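Local coordinates for ABC transporter binding protein AcbH (Actinoplanes, PDB 3OO8) that binds beta-D-galactopyranose as the extracellular solute receptor of a bacterial ABC transporter, at residues Ala90-Gln95 with Leu210-Val215; Gly192-Leu197 with Val215-Pro220; Ile196-Leu199 with Asp205-Ile208; Lys224-Trp229 with Glu397-Val402. The protein carries 2 engineered substitutions. One frame throughout, in Å; residues are numbered along the deposited sequence.

Contact 1: residues Ala90-Gln95 with Leu210-Val215; sequences AGYRLQ and LMKHEV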
loop_
_atom_site.group_PDB
_atom_site.type_symbol
_atom_site.label_atom_id
_atom_site.label_comp_id
_atom_site.label_asym_id
_atom_site.label_seq_id
_atom_site.Cartn_x
_atom_site.Cartn_y
_atom_site.Cartn_z
ATOM N N ALA A 90 -8.600 2.268 0.707
ATOM C CA ALA A 90 -8.715 2.370 -0.737
ATOM C C ALA A 90 -8.593 1.001 -1.419
ATOM O O ALA A 90 -7.998 0.053 -0.877
ATOM C CB ALA A 90 -7.668 3.381 -1.292
ATOM N N GLY A 91 -9.155 0.909 -2.621
ATOM C CA GLY A 91 -8.929 -0.288 -3.432
ATOM C C GLY A 91 -10.191 -0.854 -4.026
ATOM O O GLY A 91 -11.215 -0.151 -4.176
ATOM N N TYR A 92 -10.078 -2.128 -4.420
ATOM C CA TYR A 92 -11.156 -2.794 -5.130
ATOM C C TYR A 92 -12.466 -2.820 -4.364
ATOM O O TYR A 92 -13.517 -2.483 -4.919
ATOM C CB TYR A 92 -10.711 -4.220 -5.466
ATOM C CG TYR A 92 -11.674 -4.946 -6.382
ATOM C CD1 TYR A 92 -11.429 -4.996 -7.758
ATOM C CD2 TYR A 92 -12.830 -5.529 -5.888
ATOM C CE1 TYR A 92 -12.287 -5.669 -8.626
ATOM C CE2 TYR A 92 -13.718 -6.184 -6.749
ATOM C CZ TYR A 92 -13.430 -6.249 -8.107
ATOM O OH TYR A 92 -14.312 -6.898 -8.962
ATOM N N ARG A 93 -12.396 -3.195 -3.094
ATOM C CA ARG A 93 -13.620 -3.341 -2.287
ATOM C C ARG A 93 -14.337 -2.011 -2.047
ATOM O O ARG A 93 -15.582 -1.926 -2.147
ATOM C CB ARG A 93 -13.317 -4.117 -1.020
ATOM C CG ARG A 93 -13.015 -5.574 -1.352
ATOM C CD ARG A 93 -13.407 -6.482 -0.224
ATOM N NE ARG A 93 -12.307 -6.662 0.720
ATOM C CZ ARG A 93 -12.399 -7.394 1.824
ATOM N NH1 ARG A 93 -11.345 -7.524 2.623
ATOM N NH2 ARG A 93 -13.550 -7.987 2.123
ATOM N N LEU A 94 -13.570 -0.944 -1.811
ATOM C CA LEU A 94 -14.185 0.378 -1.678
ATOM C C LEU A 94 -15.024 0.633 -2.920
ATOM O O LEU A 94 -16.188 1.052 -2.832
ATOM C CB LEU A 94 -13.111 1.473 -1.619
ATOM C CG LEU A 94 -13.612 2.931 -1.668
ATOM C CD1 LEU A 94 -14.422 3.223 -0.397
ATOM C CD2 LEU A 94 -12.428 3.911 -1.751
ATOM N N GLN A 95 -14.418 0.429 -4.090
ATOM C CA GLN A 95 -15.153 0.706 -5.324
ATOM C C GLN A 95 -16.327 -0.250 -5.542
ATOM O O GLN A 95 -17.353 0.158 -6.091
ATOM C CB GLN A 95 -14.213 0.762 -6.534
ATOM C CG GLN A 95 -13.199 1.917 -6.415
ATOM C CD GLN A 95 -12.493 2.238 -7.685
ATOM O OE1 GLN A 95 -12.088 1.340 -8.418
ATOM N NE2 GLN A 95 -12.362 3.533 -7.985
ATOM N N LEU A 210 -5.822 -4.654 -15.160
ATOM C CA LEU A 210 -5.476 -6.045 -14.930
ATOM C C LEU A 210 -6.074 -6.526 -13.603
ATOM O O LEU A 210 -6.646 -7.614 -13.519
ATOM C CB LEU A 210 -3.950 -6.253 -14.929
ATOM C CG LEU A 210 -3.464 -7.701 -14.762
ATOM C CD1 LEU A 210 -3.895 -8.598 -15.924
ATOM C CD2 LEU A 210 -1.948 -7.782 -14.564
ATOM N N MET A 211 -5.955 -5.689 -12.565
ATOM C CA MET A 211 -6.550 -6.009 -11.272
ATOM C C MET A 211 -8.037 -6.227 -11.350
ATOM O O MET A 211 -8.541 -7.085 -10.636
ATOM C CB MET A 211 -6.254 -4.914 -10.248
ATOM C CG MET A 211 -4.766 -4.883 -9.884
ATOM S SD MET A 211 -3.862 -6.304 -9.263
ATOM C CE MET A 211 -3.188 -7.049 -10.740
ATOM N N LYS A 212 -8.717 -5.425 -12.160
ATOM C CA LYS A 212 -10.180 -5.523 -12.314
ATOM C C LYS A 212 -10.597 -6.586 -13.353
ATOM O O LYS A 212 -11.791 -6.859 -13.530
ATOM C CB LYS A 212 -10.756 -4.166 -12.627
ATOM C CG LYS A 212 -10.642 -3.157 -11.445
ATOM C CD LYS A 212 -11.194 -1.814 -11.819
ATOM C CE LYS A 212 -11.154 -0.846 -10.647
ATOM N NZ LYS A 212 -11.888 -1.337 -9.421
ATOM N N HIS A 213 -9.602 -7.249 -13.941
ATOM C CA HIS A 213 -9.798 -8.198 -15.053
ATOM C C HIS A 213 -10.450 -7.569 -16.306
ATOM O O HIS A 213 -11.187 -8.239 -17.051
ATOM C CB HIS A 213 -10.547 -9.450 -14.599
ATOM C CG HIS A 213 -10.445 -10.599 -15.551
ATOM N ND1 HIS A 213 -9.239 -11.090 -16.009
ATOM C CD2 HIS A 213 -11.405 -11.361 -16.123
ATOM C CE1 HIS A 213 -9.460 -12.096 -16.836
ATOM N NE2 HIS A 213 -10.767 -12.281 -16.923
ATOM N N GLU A 214 -10.147 -6.300 -16.546
ATOM C CA GLU A 214 -10.483 -5.594 -17.777
ATOM C C GLU A 214 -9.484 -5.915 -18.889
ATOM O O GLU A 214 -9.744 -5.690 -20.072
ATOM C CB GLU A 214 -10.605 -4.090 -17.518
ATOM C CG GLU A 214 -11.806 -3.855 -16.636
ATOM C CD GLU A 214 -11.832 -2.509 -15.969
ATOM O OE1 GLU A 214 -10.908 -1.697 -16.191
ATOM O OE2 GLU A 214 -12.782 -2.290 -15.181
ATOM N N VAL A 215 -8.351 -6.473 -18.479
ATOM C CA VAL A 215 -7.321 -6.998 -19.376
ATOM C C VAL A 215 -7.060 -8.425 -18.837
ATOM O O VAL A 215 -7.062 -8.655 -17.633
ATOM C CB VAL A 215 -6.027 -6.109 -19.257
ATOM C CG1 VAL A 215 -4.772 -6.866 -19.665
ATOM C CG2 VAL A 215 -6.201 -4.801 -20.048
HETATM O O HOH W 1 -13.706 -6.349 -11.616
#

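Contact 2: residues Gly192-Leu197 with Val215-Pro220; sequences GTFDIL and VPWTDP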
loop_
_atom_site.group_PDB
_atom_site.type_symbol
_atom_site.label_atom_id
_atom_site.label_comp_id
_atom_site.label_asym_id
_atom_site.label_seq_id
_atom_site.Cartn_x
_atom_site.Cartn_y
_atom_site.Cartn_z
ATOM N N GLY A 192 4.491 -7.671 -4.347
ATOM C CA GLY A 192 4.984 -6.287 -4.491
ATOM C C GLY A 192 5.916 -6.126 -5.678
ATOM O O GLY A 192 6.005 -5.057 -6.266
ATOM N N THR A 193 6.712 -7.155 -5.968
ATOM C CA THR A 193 7.597 -7.097 -7.124
ATOM C C THR A 193 6.769 -7.143 -8.426
ATOM O O THR A 193 7.062 -6.408 -9.383
ATOM C CB THR A 193 8.667 -8.199 -7.072
ATOM O OG1 THR A 193 9.588 -7.861 -6.025
ATOM C CG2 THR A 193 9.408 -8.256 -8.390
ATOM N N PHE A 194 5.751 -7.997 -8.464
ATOM C CA PHE A 194 4.869 -8.015 -9.629
ATOM C C PHE A 194 4.275 -6.621 -9.851
ATOM O O PHE A 194 4.350 -6.059 -10.961
ATOM C CB PHE A 194 3.719 -9.029 -9.529
ATOM C CG PHE A 194 2.824 -8.980 -10.737
ATOM C CD1 PHE A 194 3.094 -9.772 -11.859
ATOM C CD2 PHE A 194 1.759 -8.074 -10.793
ATOM C CE1 PHE A 194 2.314 -9.684 -12.982
ATOM C CE2 PHE A 194 0.981 -7.959 -11.945
ATOM C CZ PHE A 194 1.257 -8.779 -13.031
ATOM N N ASP A 195 3.725 -6.061 -8.778
ATOM C CA ASP A 195 3.094 -4.752 -8.877
ATOM C C ASP A 195 4.020 -3.677 -9.416
ATOM O O ASP A 195 3.642 -2.897 -10.288
ATOM C CB ASP A 195 2.603 -4.281 -7.516
ATOM C CG ASP A 195 1.470 -5.117 -6.963
ATOM O OD1 ASP A 195 0.821 -5.930 -7.664
ATOM O OD2 ASP A 195 1.231 -4.881 -5.727
ATOM N N ILE A 196 5.223 -3.589 -8.870
ATOM C CA ILE A 196 6.106 -2.486 -9.255
ATOM C C ILE A 196 6.624 -2.647 -10.694
ATOM O O ILE A 196 6.749 -1.645 -11.421
ATOM C CB ILE A 196 7.242 -2.247 -8.216
ATOM C CG1 ILE A 196 7.852 -0.845 -8.334
ATOM C CG2 ILE A 196 8.353 -3.331 -8.261
ATOM C CD1 ILE A 196 6.855 0.329 -8.320
ATOM N N LEU A 197 6.964 -3.878 -11.092
ATOM C CA LEU A 197 7.357 -4.141 -12.489
ATOM C C LEU A 197 6.217 -3.737 -13.428
ATOM O O LEU A 197 6.466 -3.087 -14.445
ATOM C CB LEU A 197 7.710 -5.601 -12.695
ATOM C CG LEU A 197 8.994 -5.997 -11.980
ATOM C CD1 LEU A 197 9.176 -7.471 -12.214
ATOM C CD2 LEU A 197 10.212 -5.263 -12.568
ATOM N N VAL A 215 -8.351 -6.473 -18.479
ATOM C CA VAL A 215 -7.321 -6.998 -19.376
ATOM C C VAL A 215 -7.060 -8.425 -18.837
ATOM O O VAL A 215 -7.062 -8.655 -17.633
ATOM C CB VAL A 215 -6.027 -6.109 -19.257
ATOM C CG1 VAL A 215 -4.772 -6.866 -19.665
ATOM C CG2 VAL A 215 -6.201 -4.801 -20.048
ATOM N N PRO A 216 -6.851 -9.409 -19.719
ATOM C CA PRO A 216 -6.622 -10.769 -19.201
ATOM C C PRO A 216 -5.181 -11.040 -18.760
ATOM O O PRO A 216 -4.268 -10.335 -19.190
ATOM C CB PRO A 216 -6.921 -11.660 -20.408
ATOM C CG PRO A 216 -6.662 -10.793 -21.581
ATOM C CD PRO A 216 -6.864 -9.354 -21.191
ATOM N N TRP A 217 -5.000 -12.045 -17.909
ATOM C CA TRP A 217 -3.671 -12.391 -17.425
ATOM C C TRP A 217 -2.808 -12.944 -18.524
ATOM O O TRP A 217 -1.622 -13.070 -18.310
ATOM C CB TRP A 217 -3.736 -13.345 -16.236
ATOM C CG TRP A 217 -4.212 -12.603 -15.000
ATOM C CD1 TRP A 217 -5.509 -12.340 -14.658
ATOM C CD2 TRP A 217 -3.385 -11.950 -14.030
ATOM N NE1 TRP A 217 -5.538 -11.595 -13.489
ATOM C CE2 TRP A 217 -4.248 -11.333 -13.099
ATOM C CE3 TRP A 217 -1.989 -11.850 -13.845
ATOM C CZ2 TRP A 217 -3.771 -10.632 -11.979
ATOM C CZ3 TRP A 217 -1.505 -11.141 -12.713
ATOM C CH2 TRP A 217 -2.405 -10.546 -11.806
ATOM N N THR A 218 -3.403 -13.273 -19.667
ATOM C CA THR A 218 -2.671 -13.764 -20.834
ATOM C C THR A 218 -2.172 -12.620 -21.710
ATOM O O THR A 218 -1.532 -12.853 -22.742
ATOM C CB THR A 218 -3.562 -14.681 -21.681
ATOM O OG1 THR A 218 -4.872 -14.089 -21.779
ATOM C CG2 THR A 218 -3.658 -16.047 -21.038
ATOM N N ASP A 219 -2.458 -11.384 -21.306
ATOM C CA ASP A 219 -2.075 -10.242 -22.128
ATOM C C ASP A 219 -0.566 -10.125 -22.270
ATOM O O ASP A 219 0.154 -10.442 -21.329
ATOM C CB ASP A 219 -2.620 -8.958 -21.527
ATOM C CG ASP A 219 -2.443 -7.776 -22.448
ATOM O OD1 ASP A 219 -3.283 -7.621 -23.360
ATOM O OD2 ASP A 219 -1.499 -6.981 -22.243
ATOM N N PRO A 220 -0.070 -9.675 -23.443
ATOM C CA PRO A 220 1.393 -9.627 -23.548
ATOM C C PRO A 220 2.066 -8.697 -22.535
ATOM O O PRO A 220 3.246 -8.867 -22.274
ATOM C CB PRO A 220 1.631 -9.091 -24.965
ATOM C CG PRO A 220 0.426 -9.541 -25.738
ATOM C CD PRO A 220 -0.730 -9.508 -24.754
#

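Contact 3: residues Ile196-Leu199 with Asp205-Ile208; sequences ILNL and DYHI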
loop_
_atom_site.group_PDB
_atom_site.type_symbol
_atom_site.label_atom_id
_atom_site.label_comp_id
_atom_site.label_asym_id
_atom_site.label_seq_id
_atom_site.Cartn_x
_atom_site.Cartn_y
_atom_site.Cartn_z
ATOM N N ILE A 196 5.223 -3.589 -8.870
ATOM C CA ILE A 196 6.106 -2.486 -9.255
ATOM C C ILE A 196 6.624 -2.647 -10.694
ATOM O O ILE A 196 6.749 -1.645 -11.421
ATOM C CB ILE A 196 7.242 -2.247 -8.216
ATOM C CG1 ILE A 196 7.852 -0.845 -8.334
ATOM C CG2 ILE A 196 8.353 -3.331 -8.261
ATOM C CD1 ILE A 196 6.855 0.329 -8.320
ATOM N N LEU A 197 6.964 -3.878 -11.092
ATOM C CA LEU A 197 7.357 -4.141 -12.489
ATOM C C LEU A 197 6.217 -3.737 -13.428
ATOM O O LEU A 197 6.466 -3.087 -14.445
ATOM C CB LEU A 197 7.710 -5.601 -12.695
ATOM C CG LEU A 197 8.994 -5.997 -11.980
ATOM C CD1 LEU A 197 9.176 -7.471 -12.214
ATOM C CD2 LEU A 197 10.212 -5.263 -12.568
ATOM N N ASN A 198 4.991 -4.134 -13.092
ATOM C CA ASN A 198 3.834 -3.761 -13.919
ATOM C C ASN A 198 3.627 -2.247 -14.003
ATOM O O ASN A 198 3.416 -1.697 -15.109
ATOM C CB ASN A 198 2.574 -4.499 -13.420
ATOM C CG ASN A 198 1.495 -4.621 -14.484
ATOM O OD1 ASN A 198 1.785 -4.707 -15.681
ATOM N ND2 ASN A 198 0.233 -4.734 -14.035
ATOM N N LEU A 199 3.737 -1.551 -12.868
ATOM C CA LEU A 199 3.603 -0.070 -12.840
ATOM C C LEU A 199 4.704 0.625 -13.637
ATOM O O LEU A 199 4.476 1.689 -14.184
ATOM C CB LEU A 199 3.690 0.442 -11.400
ATOM C CG LEU A 199 2.519 0.056 -10.495
ATOM C CD1 LEU A 199 2.768 0.400 -9.038
ATOM C CD2 LEU A 199 1.236 0.744 -10.983
ATOM N N ASP A 205 -2.766 2.794 -15.148
ATOM C CA ASP A 205 -4.062 2.471 -15.723
ATOM C C ASP A 205 -4.170 1.010 -16.144
ATOM O O ASP A 205 -5.159 0.318 -15.847
ATOM C CB ASP A 205 -4.357 3.382 -16.910
ATOM C CG ASP A 205 -4.657 4.814 -16.486
ATOM O OD1 ASP A 205 -5.008 5.045 -15.302
ATOM O OD2 ASP A 205 -4.538 5.707 -17.354
ATOM N N TYR A 206 -3.122 0.513 -16.796
ATOM C CA TYR A 206 -3.054 -0.915 -17.137
ATOM C C TYR A 206 -3.029 -1.836 -15.913
ATOM O O TYR A 206 -3.700 -2.864 -15.895
ATOM C CB TYR A 206 -1.772 -1.185 -17.955
ATOM C CG TYR A 206 -1.597 -2.624 -18.395
ATOM C CD1 TYR A 206 -2.050 -3.055 -19.637
ATOM C CD2 TYR A 206 -0.906 -3.550 -17.605
ATOM C CE1 TYR A 206 -1.876 -4.380 -20.044
ATOM C CE2 TYR A 206 -0.765 -4.873 -17.986
ATOM C CZ TYR A 206 -1.200 -5.277 -19.229
ATOM O OH TYR A 206 -1.027 -6.565 -19.639
ATOM N N HIS A 207 -2.210 -1.507 -14.903
ATOM C CA HIS A 207 -2.199 -2.316 -13.704
ATOM C C HIS A 207 -3.589 -2.435 -13.082
ATOM O O HIS A 207 -4.012 -3.554 -12.783
ATOM C CB HIS A 207 -1.169 -1.778 -12.697
ATOM C CG HIS A 207 -1.075 -2.570 -11.426
ATOM N ND1 HIS A 207 -0.580 -3.861 -11.362
ATOM C CD2 HIS A 207 -1.374 -2.217 -10.149
ATOM C CE1 HIS A 207 -0.603 -4.273 -10.105
ATOM N NE2 HIS A 207 -1.084 -3.295 -9.351
ATOM N N ILE A 208 -4.320 -1.318 -12.964
ATOM C CA ILE A 208 -5.659 -1.373 -12.380
ATOM C C ILE A 208 -6.630 -2.176 -13.273
ATOM O O ILE A 208 -7.434 -2.955 -12.756
ATOM C CB ILE A 208 -6.224 0.048 -12.014
ATOM C CG1 ILE A 208 -5.276 0.776 -11.061
ATOM C CG2 ILE A 208 -7.571 -0.084 -11.329
ATOM C CD1 ILE A 208 -4.937 -0.042 -9.778
#

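Contact 4: residues Lys224-Trp229 with Glu397-Val402; sequences KVFDQW and ETIATV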
loop_
_atom_site.group_PDB
_atom_site.type_symbol
_atom_site.label_atom_id
_atom_site.label_comp_id
_atom_site.label_asym_id
_atom_site.label_seq_id
_atom_site.Cartn_x
_atom_site.Cartn_y
_atom_site.Cartn_z
ATOM N N LYS A 224 5.551 -9.446 -20.472
ATOM C CA LYS A 224 6.670 -8.507 -20.370
ATOM C C LYS A 224 7.103 -8.281 -18.939
ATOM O O LYS A 224 8.307 -8.115 -18.675
ATOM C CB LYS A 224 6.335 -7.188 -21.030
ATOM C CG LYS A 224 6.312 -7.211 -22.551
ATOM C CD LYS A 224 5.993 -5.821 -23.031
ATOM C CE LYS A 224 5.033 -5.182 -22.038
ATOM N NZ LYS A 224 4.237 -4.083 -22.588
ATOM N N VAL A 225 6.136 -8.243 -18.021
ATOM C CA VAL A 225 6.471 -8.196 -16.587
ATOM C C VAL A 225 7.335 -9.367 -16.150
ATOM O O VAL A 225 8.381 -9.190 -15.523
ATOM C CB VAL A 225 5.220 -8.085 -15.686
ATOM C CG1 VAL A 225 5.594 -8.308 -14.198
ATOM C CG2 VAL A 225 4.540 -6.749 -15.888
ATOM N N PHE A 226 6.912 -10.569 -16.510
ATOM C CA PHE A 226 7.642 -11.757 -16.089
ATOM C C PHE A 226 8.994 -11.896 -16.791
ATOM O O PHE A 226 9.977 -12.399 -16.199
ATOM C CB PHE A 226 6.750 -13.008 -16.195
ATOM C CG PHE A 226 5.735 -13.149 -15.057
ATOM C CD1 PHE A 226 6.139 -13.486 -13.768
ATOM C CD2 PHE A 226 4.373 -12.970 -15.301
ATOM C CE1 PHE A 226 5.208 -13.615 -12.733
ATOM C CE2 PHE A 226 3.437 -13.122 -14.276
ATOM C CZ PHE A 226 3.845 -13.432 -13.003
ATOM N N ASP A 227 9.050 -11.461 -18.044
ATOM C CA ASP A 227 10.310 -11.424 -18.802
ATOM C C ASP A 227 11.301 -10.498 -18.112
ATOM O O ASP A 227 12.469 -10.855 -17.954
ATOM C CB ASP A 227 10.093 -11.054 -20.272
ATOM C CG ASP A 227 9.479 -12.198 -21.073
ATOM O OD1 ASP A 227 9.571 -13.362 -20.651
ATOM O OD2 ASP A 227 8.911 -11.930 -22.152
ATOM N N GLN A 228 10.828 -9.352 -17.621
ATOM C CA GLN A 228 11.725 -8.450 -16.887
ATOM C C GLN A 228 12.163 -9.103 -15.583
ATOM O O GLN A 228 13.312 -8.975 -15.142
ATOM C CB GLN A 228 11.028 -7.109 -16.583
ATOM C CG GLN A 228 12.011 -5.955 -16.326
ATOM C CD GLN A 228 12.348 -5.103 -17.561
ATOM O OE1 GLN A 228 11.715 -5.203 -18.623
ATOM N NE2 GLN A 228 13.319 -4.203 -17.397
ATOM N N TRP A 229 11.250 -9.834 -14.961
ATOM C CA TRP A 229 11.552 -10.465 -13.680
ATOM C C TRP A 229 12.595 -11.573 -13.870
ATOM O O TRP A 229 13.388 -11.848 -12.956
ATOM C CB TRP A 229 10.272 -11.035 -13.058
ATOM C CG TRP A 229 10.319 -11.265 -11.572
ATOM C CD1 TRP A 229 11.435 -11.542 -10.783
ATOM C CD2 TRP A 229 9.194 -11.353 -10.703
ATOM N NE1 TRP A 229 11.047 -11.740 -9.479
ATOM C CE2 TRP A 229 9.678 -11.625 -9.396
ATOM C CE3 TRP A 229 7.811 -11.186 -10.898
ATOM C CZ2 TRP A 229 8.827 -11.757 -8.293
ATOM C CZ3 TRP A 229 6.951 -11.322 -9.793
ATOM C CH2 TRP A 229 7.464 -11.577 -8.503
ATOM N N GLU A 397 8.470 -21.234 -20.256
ATOM C CA GLU A 397 7.391 -22.222 -20.154
ATOM C C GLU A 397 6.609 -21.999 -18.874
ATOM O O GLU A 397 5.385 -22.149 -18.854
ATOM C CB GLU A 397 7.898 -23.673 -20.230
ATOM C CG GLU A 397 6.775 -24.726 -20.206
ATOM C CD GLU A 397 5.781 -24.545 -21.365
ATOM O OE1 GLU A 397 6.223 -24.137 -22.464
ATOM O OE2 GLU A 397 4.563 -24.785 -21.174
ATOM N N THR A 398 7.315 -21.633 -17.808
ATOM C CA THR A 398 6.644 -21.431 -16.531
ATOM C C THR A 398 5.782 -20.177 -16.653
ATOM O O THR A 398 4.666 -20.152 -16.131
ATOM C CB THR A 398 7.620 -21.281 -15.377
ATOM O OG1 THR A 398 8.398 -22.485 -15.241
ATOM C CG2 THR A 398 6.871 -21.012 -14.078
ATOM N N ILE A 399 6.289 -19.163 -17.360
ATOM C CA ILE A 399 5.496 -17.954 -17.594
ATOM C C ILE A 399 4.218 -18.279 -18.343
ATOM O O ILE A 399 3.163 -17.773 -18.007
ATOM C CB ILE A 399 6.284 -16.855 -18.318
ATOM C CG1 ILE A 399 7.490 -16.408 -17.467
ATOM C CG2 ILE A 399 5.329 -15.695 -18.720
ATOM C CD1 ILE A 399 8.478 -15.434 -18.191
ATOM N N ALA A 400 4.304 -19.124 -19.366
ATOM C CA ALA A 400 3.088 -19.486 -20.089
ATOM C C ALA A 400 2.122 -20.210 -19.150
ATOM O O ALA A 400 0.921 -19.976 -19.209
ATOM C CB ALA A 400 3.430 -20.351 -21.291
ATOM N N THR A 401 2.643 -21.064 -18.280
ATOM C CA THR A 401 1.794 -21.819 -17.356
ATOM C C THR A 401 1.093 -20.865 -16.390
ATOM O O THR A 401 -0.123 -20.952 -16.151
ATOM C CB THR A 401 2.624 -22.832 -16.574
ATOM O OG1 THR A 401 3.213 -23.745 -17.513
ATOM C CG2 THR A 401 1.750 -23.604 -15.598
ATOM N N VAL A 402 1.876 -19.927 -15.866
ATOM C CA VAL A 402 1.363 -18.946 -14.898
ATOM C C VAL A 402 0.295 -18.074 -15.528
ATOM O O VAL A 402 -0.755 -17.822 -14.930
ATOM C CB VAL A 402 2.523 -18.092 -14.325
ATOM C CG1 VAL A 402 2.000 -16.814 -13.667
ATOM C CG2 VAL A 402 3.351 -18.957 -13.378
#

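Contact 1: residues Ala90-Gln95 with Leu210-Val215
The Tyr92 ring meets Lys212 obliquely, with CE1 of Tyr92 4.1 Å from CG of Lys212. At the ring edge, in plane, a water lies 2.8 Å from the Tyr92 OH. The same water donates to the backbone O of Lys212, also at 2.8 Å, and so ties the tyrosine to the last turn of helix 204-212. The second flat group is the amide of Gln95. Its OE1 accepts a hydrogen bond from NZ of Lys212 at 2.9 Å, in the carbonyl plane, with a C=O...N angle of 156°. The lysine chain is straight until its final bend (chi4 -57°), which turns the ammonium group to the amide. The other branch of the amide, NE2 of Gln95, bonds to the O of Lys126. With a methionine in place of Lys212, Gln95 OE1 would probably be left without this charged donor. Gly91 is the N-cap of helix 92-99, and helix 204-212 closes in a Schellman motif at His213. The contact thus joins a helix start to a helix end. It lies beside the galactose site of this class 2 solute-binding fold, to which neighbouring Arg93 contributes.

Contact 2: residues Gly192-Leu197 with Val215-Pro220
A first torsion near 180° (chi1 179°) in Phe194 sends the ring away from helix 191-201 to meet Trp217. The indole comes from the loop, with CG beside the backbone N (chi1 -73°), and reaches forward with its six-membered ring. The corner CZ3 of Trp217 lies 3.6 Å from CZ of Phe194. It is 4.1 Å from both CE1 and CE2 of Phe194, so CZ3 lies off the CZ end of the ring, equally far from its two flanks. The planes meet at 37° and the centroids are 5.6 Å apart, an oblique pair and not a regular stack. A carboxylate oxygen, OD1 of Asp195, lies in plane at the edge of the phenylalanine ring. The loop that carries Trp217 is a type I turn from Pro216 to Asp219, closed by a bond from Asp219 N to Pro216 O. Asp219 then caps the start of the next helix through Gly221 N. OE1 of Glu407, on helix 396-413, accepts from the backbone N of Trp217. Leu210 and Val225 also pack on Phe194. Between helix and loop no hydrogen bond is made. The contact is small, buried and purely apolar, made by van der Waals contact of two ring corners.

Contact 3: residues Ile196-Leu199 with Asp205-Ile208
Asn198 lies across the edges of two rings of helix 204-212, those of Tyr206 and His207. Its amide plane stands steeply to both, at 78° to the phenol and 75° to the imidazole. CG of Asn198 is 4.1 Å from CD2 of Tyr206, and the amide comes at the ring edge, near the ring plane. Toward the histidine, CB of Asn198 approaches ND1 of His207 at 3.8 Å. Both His207 and Tyr206 have CG trans to the backbone nitrogen, which sends the two rings out toward helix 191-201. Leu199 adds an apolar touch: its CD2 methyl lies 3.9 Å from CB of His207 and 4.0 Å from CD2 of that ring. The backbones are close here, with CA of Asn198 6.2 Å from CA of His207. The amide and the imidazole are buried between the helices. The polar end of Tyr206 finds its partner in Asp219, through a hydrogen bond between the phenol and OD2. Helices 191-201 and 204-212 are consecutive, with a short loop of two residues between them, and form a helical hairpin. Leu210, one turn after Tyr206 on helix 204-212, also touches Asn198. Helix 220-232 covers the pair, with Val225 on Asn198 and Val222 on Tyr206.

Contact 4: residues Lys224-Trp229 with Glu397-Val402
Phe226 and Ile399 form the tight, buried part of this contact. CB of Phe226 sits 3.6 Å from CD1 of Ile399 and 3.7 Å from its CG1. CG2 of the isoleucine adds a third approach, 4.0 Å from CB of Phe226. The isoleucine thus grips the root of the phenylalanine with both branches. At the far end of the ring, CZ of Phe226 meets CG1 of Val402 at 3.9 Å, and the two side chains cross at about a right angle. With CG of Phe226 anti to the carbonyl carbon (chi1 -77°), the side chain runs along helix 396-413, so CB meets Ile399 and CZ meets Val402. Ile399 and Val402 stand three residues apart, on one face of helix 396-413. The segment axes run roughly antiparallel, at 144°, and come within 10.4 Å. This is a two-helix packing within the solute-binding fold: helix 220-232 lies against the long C-terminal helix, and Phe390 of helix 377-392 closes in on both Phe226 and Ile399. Cutting Ile399 back to an alanine is likely to open a gap beside CB of Phe226, where the methyl contacts would be lost. The looser side lies toward solvent, at partly exposed Asp227. There OD1 of Asp227 comes 3.4 Å from the methyl CD1 of Ile399, a plain van der Waals contact of carboxylate oxygen and methyl. Asp227 also makes a long, weak ion pair with Arg230.

Overall arrangement
Contacts 2 and 3 both start from helix 191-201, and their centres are about 7 Å apart. Contacts 1 and 3 share helix 204-212, and contact 1 touches contact 2: CD2 of Leu210 meets CZ of Phe194 at 3.7 Å, and CE of Met211 meets CH2 of Trp217 at 3.7 Å. Contact 4 also touches contact 2, where CG2 of Thr193 lies 3.5 Å from CE2 of Trp229. The centre of contact 4 is about 22 Å from that of contact 1, and contact 4 lies away from the galactose site. Contact 1 is nearest that site: it holds Arg93, and the Tyr92 side chain is about 7 Å from that of Arg373. The Phe194 side chain is about 9 Å from that of Trp142.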